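Local coordinates for protein polysaccharide Lyase Family 6 (PDB 6QPS) that probably cleaves mannuronic acid-rich alginate as a calcium-binding polysaccharide lyase of family 6, at residues L181-S186 with S227-E232. Residues are numbered along the deposited sequence; the frame is centred on the assembly and turned at random. Where two conformers were deposited one is given.
Sequences LQVWLS and SRTIVE
The side chains of Val183 and Thr229 meet end on, with Val183 CG1 3.9 Å from Thr229 OG1. CG1 lies anti to the Val183 backbone N (chi1 -177°), which sends this methyl toward the hydroxyl. Further along, Leu185 CD2 rests 3.7 Å from Ser227 OG, and Leu185 CD1 lies 4.1 Å from Ser227 CB. No hydrogen bond joins the two segments, so methyl groups meet hydroxyls by van der Waals contact. The hydroxyls are buried, but they have polar partners. Ser227 OG and Thr229 OG1 are 2.8 Å apart, and Asn192 bonds to both, through ND2 to Ser227 OG and through OD1 to Thr229 OG1. Ile217 of strand 215-218 touches Val183, Ser227 and Thr229. On strand 181-183, Gln182 NE2 donates to Val183 O at 3.0 Å. The donor sits above the carbonyl plane, while the acceptor lies close to the plane of the Gln182 amide. Arg216 and Gly218 also bond to this amide and help fix its rotation. Strands 181-183 and 230-237 pair with different parallel neighbours. Val183 ends the first and Leu185 follows it, while Ser227 and Thr229 precede the second. These four side chains meet in the interior of a parallel beta-helix, the fold of PL6 lyases and chondroitinase B.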
ATOM      1  N   LEU A 181       7.011   1.736  -3.235  1.00  9.27           N
ATOM      2  CA  LEU A 181       7.437   0.626  -2.384  1.00  8.04           C
ATOM      3  C   LEU A 181       6.993  -0.697  -2.999  1.00  9.03           C
ATOM      4  O   LEU A 181       5.796  -1.019  -3.018  1.00  9.06           O
ATOM      5  CB  LEU A 181       6.893   0.811  -0.971  1.00  8.63           C
ATOM      6  CG  LEU A 181       7.180  -0.241   0.085  1.00 11.68           C
ATOM      7  CD1 LEU A 181       8.628  -0.494   0.213  1.00 14.24           C
ATOM      8  CD2 LEU A 181       6.616   0.209   1.445  1.00 15.02           C
ATOM      9  N   GLN A 182       7.968  -1.468  -3.479  1.00  9.41           N
ATOM     10  CA  GLN A 182       7.731  -2.807  -4.001  1.00  8.74           C
ATOM     11  C   GLN A 182       8.200  -3.860  -3.006  1.00  8.09           C
ATOM     12  O   GLN A 182       9.339  -3.802  -2.516  1.00  9.13           O
ATOM     13  CB  GLN A 182       8.516  -3.001  -5.295  1.00  9.94           C
ATOM     14  CG  GLN A 182       8.508  -4.424  -5.858  1.00  8.19           C
ATOM     15  CD  GLN A 182       7.180  -4.785  -6.502  1.00  9.10           C
ATOM     16  OE1 GLN A 182       6.673  -4.066  -7.355  1.00 10.99           O
ATOM     17  NE2 GLN A 182       6.617  -5.928  -6.105  1.00  9.94           N
ATOM     18  N   VAL A 183       7.342  -4.837  -2.736  1.00  8.37           N
ATOM     19  CA  VAL A 183       7.722  -6.047  -2.008  1.00  9.50           C
ATOM     20  C   VAL A 183       8.061  -7.105  -3.060  1.00  8.10           C
ATOM     21  O   VAL A 183       7.167  -7.620  -3.748  1.00  8.32           O
ATOM     22  CB  VAL A 183       6.611  -6.498  -1.046  1.00  8.18           C
ATOM     23  CG1 VAL A 183       7.087  -7.726  -0.269  1.00  9.68           C
ATOM     24  CG2 VAL A 183       6.227  -5.366  -0.089  1.00  9.69           C
ATOM     25  N   TRP A 184       9.346  -7.427  -3.184  1.00  8.95           N
ATOM     26  CA  TRP A 184       9.812  -8.398  -4.161  1.00  9.28           C
ATOM     27  C   TRP A 184       9.787  -9.794  -3.575  1.00  9.81           C
ATOM     28  O   TRP A 184      10.341 -10.024  -2.497  1.00  8.98           O
ATOM     29  CB  TRP A 184      11.261  -8.110  -4.517  1.00  9.47           C
ATOM     30  CG  TRP A 184      11.501  -6.839  -5.293  1.00  8.58           C
ATOM     31  CD1 TRP A 184      11.788  -5.612  -4.779  1.00  9.64           C
ATOM     32  CD2 TRP A 184      11.526  -6.691  -6.723  1.00  8.88           C
ATOM     33  NE1 TRP A 184      11.980  -4.698  -5.797  1.00  9.38           N
ATOM     34  CE2 TRP A 184      11.837  -5.338  -6.997  1.00  9.43           C
ATOM     35  CE3 TRP A 184      11.320  -7.565  -7.797  1.00 11.17           C
ATOM     36  CZ2 TRP A 184      11.930  -4.843  -8.294  1.00 12.44           C
ATOM     37  CZ3 TRP A 184      11.431  -7.069  -9.081  1.00 14.49           C
ATOM     38  CH2 TRP A 184      11.711  -5.716  -9.316  1.00 13.46           C
ATOM     39  N   LEU A 185       9.164 -10.724  -4.288  1.00  9.09           N
ATOM     40  CA  LEU A 185       9.107 -12.118  -3.895  1.00  9.60           C
ATOM     41  C   LEU A 185       9.770 -12.987  -4.954  1.00  8.92           C
ATOM     42  O   LEU A 185       9.728 -12.696  -6.157  1.00 10.02           O
ATOM     43  CB  LEU A 185       7.667 -12.584  -3.749  1.00  8.86           C
ATOM     44  CG  LEU A 185       6.723 -11.676  -2.978  1.00 10.52           C
ATOM     45  CD1 LEU A 185       5.293 -12.235  -3.060  1.00 11.09           C
ATOM     46  CD2 LEU A 185       7.115 -11.493  -1.535  1.00  9.90           C
ATOM     47  N   SER A 186      10.394 -14.066  -4.508  1.00 11.32           N
ATOM     48  CA  SER A 186      10.900 -15.068  -5.430  1.00 11.09           C
ATOM     49  C   SER A 186      10.508 -16.442  -4.921  1.00 13.10           C
ATOM     50  O   SER A 186      10.110 -16.594  -3.765  1.00 12.70           O
ATOM     51  CB  SER A 186      12.424 -15.015  -5.527  1.00 13.46           C
ATOM     52  OG  SER A 186      13.005 -15.396  -4.295  1.00 15.06           O
ATOM     53  N   SER A 227       3.143 -14.453   1.222  1.00  8.00           N
ATOM     54  CA  SER A 227       3.967 -13.295   1.532  1.00  7.63           C
ATOM     55  C   SER A 227       3.900 -12.904   3.002  1.00  7.76           C
ATOM     56  O   SER A 227       4.938 -12.715   3.641  1.00  8.13           O
ATOM     57  CB  SER A 227       3.510 -12.135   0.630  1.00  8.10           C
ATOM     58  OG  SER A 227       4.277 -10.958   0.848  1.00  8.65           O
ATOM     59  N   ARG A 228       2.693 -12.772   3.547  0.65  9.18           N
ATOM     60  CA  ARG A 228       2.502 -12.424   4.946  0.65  8.17           C
ATOM     61  C   ARG A 228       3.085 -11.048   5.277  0.65  8.32           C
ATOM     62  O   ARG A 228       3.601 -10.820   6.378  0.65 10.56           O
ATOM     63  CB  ARG A 228       3.040 -13.528   5.861  0.65 10.35           C
ATOM     64  CG  ARG A 228       2.275 -13.659   7.143  0.65 10.46           C
ATOM     65  CD  ARG A 228       1.021 -14.520   7.023  0.65 11.54           C
ATOM     66  NE  ARG A 228       0.353 -14.562   8.319  0.65 13.35           N
ATOM     67  CZ  ARG A 228      -0.832 -14.029   8.591  0.65 11.85           C
ATOM     68  NH1 ARG A 228      -1.529 -13.401   7.659  0.65 12.41           N
ATOM     69  NH2 ARG A 228      -1.334 -14.124   9.815  0.65 10.92           N
ATOM     70  N   THR A 229       2.942 -10.097   4.343  1.00  7.55           N
ATOM     71  CA  THR A 229       3.300  -8.705   4.611  1.00  7.23           C
ATOM     72  C   THR A 229       2.171  -8.032   5.393  1.00  8.17           C
ATOM     73  O   THR A 229       0.991  -8.237   5.086  1.00  7.43           O
ATOM     74  CB  THR A 229       3.512  -7.953   3.293  1.00  7.52           C
ATOM     75  OG1 THR A 229       4.467  -8.649   2.489  1.00  8.16           O
ATOM     76  CG2 THR A 229       4.032  -6.536   3.541  1.00  8.85           C
ATOM     77  N   ILE A 230       2.530  -7.207   6.378  0.65  6.79           N
ATOM     78  CA  ILE A 230       1.563  -6.457   7.190  0.65  7.82           C
ATOM     79  C   ILE A 230       1.709  -4.973   6.874  0.65  6.71           C
ATOM     80  O   ILE A 230       2.791  -4.392   7.043  0.65  7.98           O
ATOM     81  CB  ILE A 230       1.727  -6.737   8.693  0.65  7.73           C
ATOM     82  CG1 ILE A 230       1.475  -8.220   8.974  0.65  8.63           C
ATOM     83  CG2 ILE A 230       0.794  -5.836   9.513  0.65  9.57           C
ATOM     84  CD1 ILE A 230       1.675  -8.623  10.403  0.65 12.67           C
ATOM     85  N   VAL A 231       0.620  -4.378   6.394  1.00  6.62           N
ATOM     86  CA  VAL A 231       0.545  -2.952   6.056  1.00  6.71           C
ATOM     87  C   VAL A 231      -0.469  -2.333   7.024  1.00  8.10           C
ATOM     88  O   VAL A 231      -1.682  -2.559   6.885  1.00  7.47           O
ATOM     89  CB  VAL A 231       0.102  -2.761   4.598  1.00  7.97           C
ATOM     90  CG1 VAL A 231       0.021  -1.293   4.223  1.00  8.22           C
ATOM     91  CG2 VAL A 231       1.025  -3.533   3.638  1.00 10.79           C
ATOM     92  N   GLU A 232       0.006  -1.570   8.017  1.00  6.73           N
ATOM     93  CA  GLU A 232      -0.811  -1.195   9.171  1.00  6.80           C
ATOM     94  C   GLU A 232      -0.590   0.255   9.587  1.00  7.16           C
ATOM     95  O   GLU A 232       0.538   0.737   9.637  1.00  7.56           O
ATOM     96  CB  GLU A 232      -0.474  -2.162  10.319  1.00  6.58           C
ATOM     97  CG  GLU A 232      -1.271  -2.034  11.587  1.00  8.50           C
ATOM     98  CD  GLU A 232      -0.792  -3.032  12.643  1.00  9.29           C
ATOM     99  OE1 GLU A 232       0.327  -2.847  13.174  1.00  9.18           O
ATOM    100  OE2 GLU A 232      -1.511  -4.041  12.905  1.00  9.27           O
TER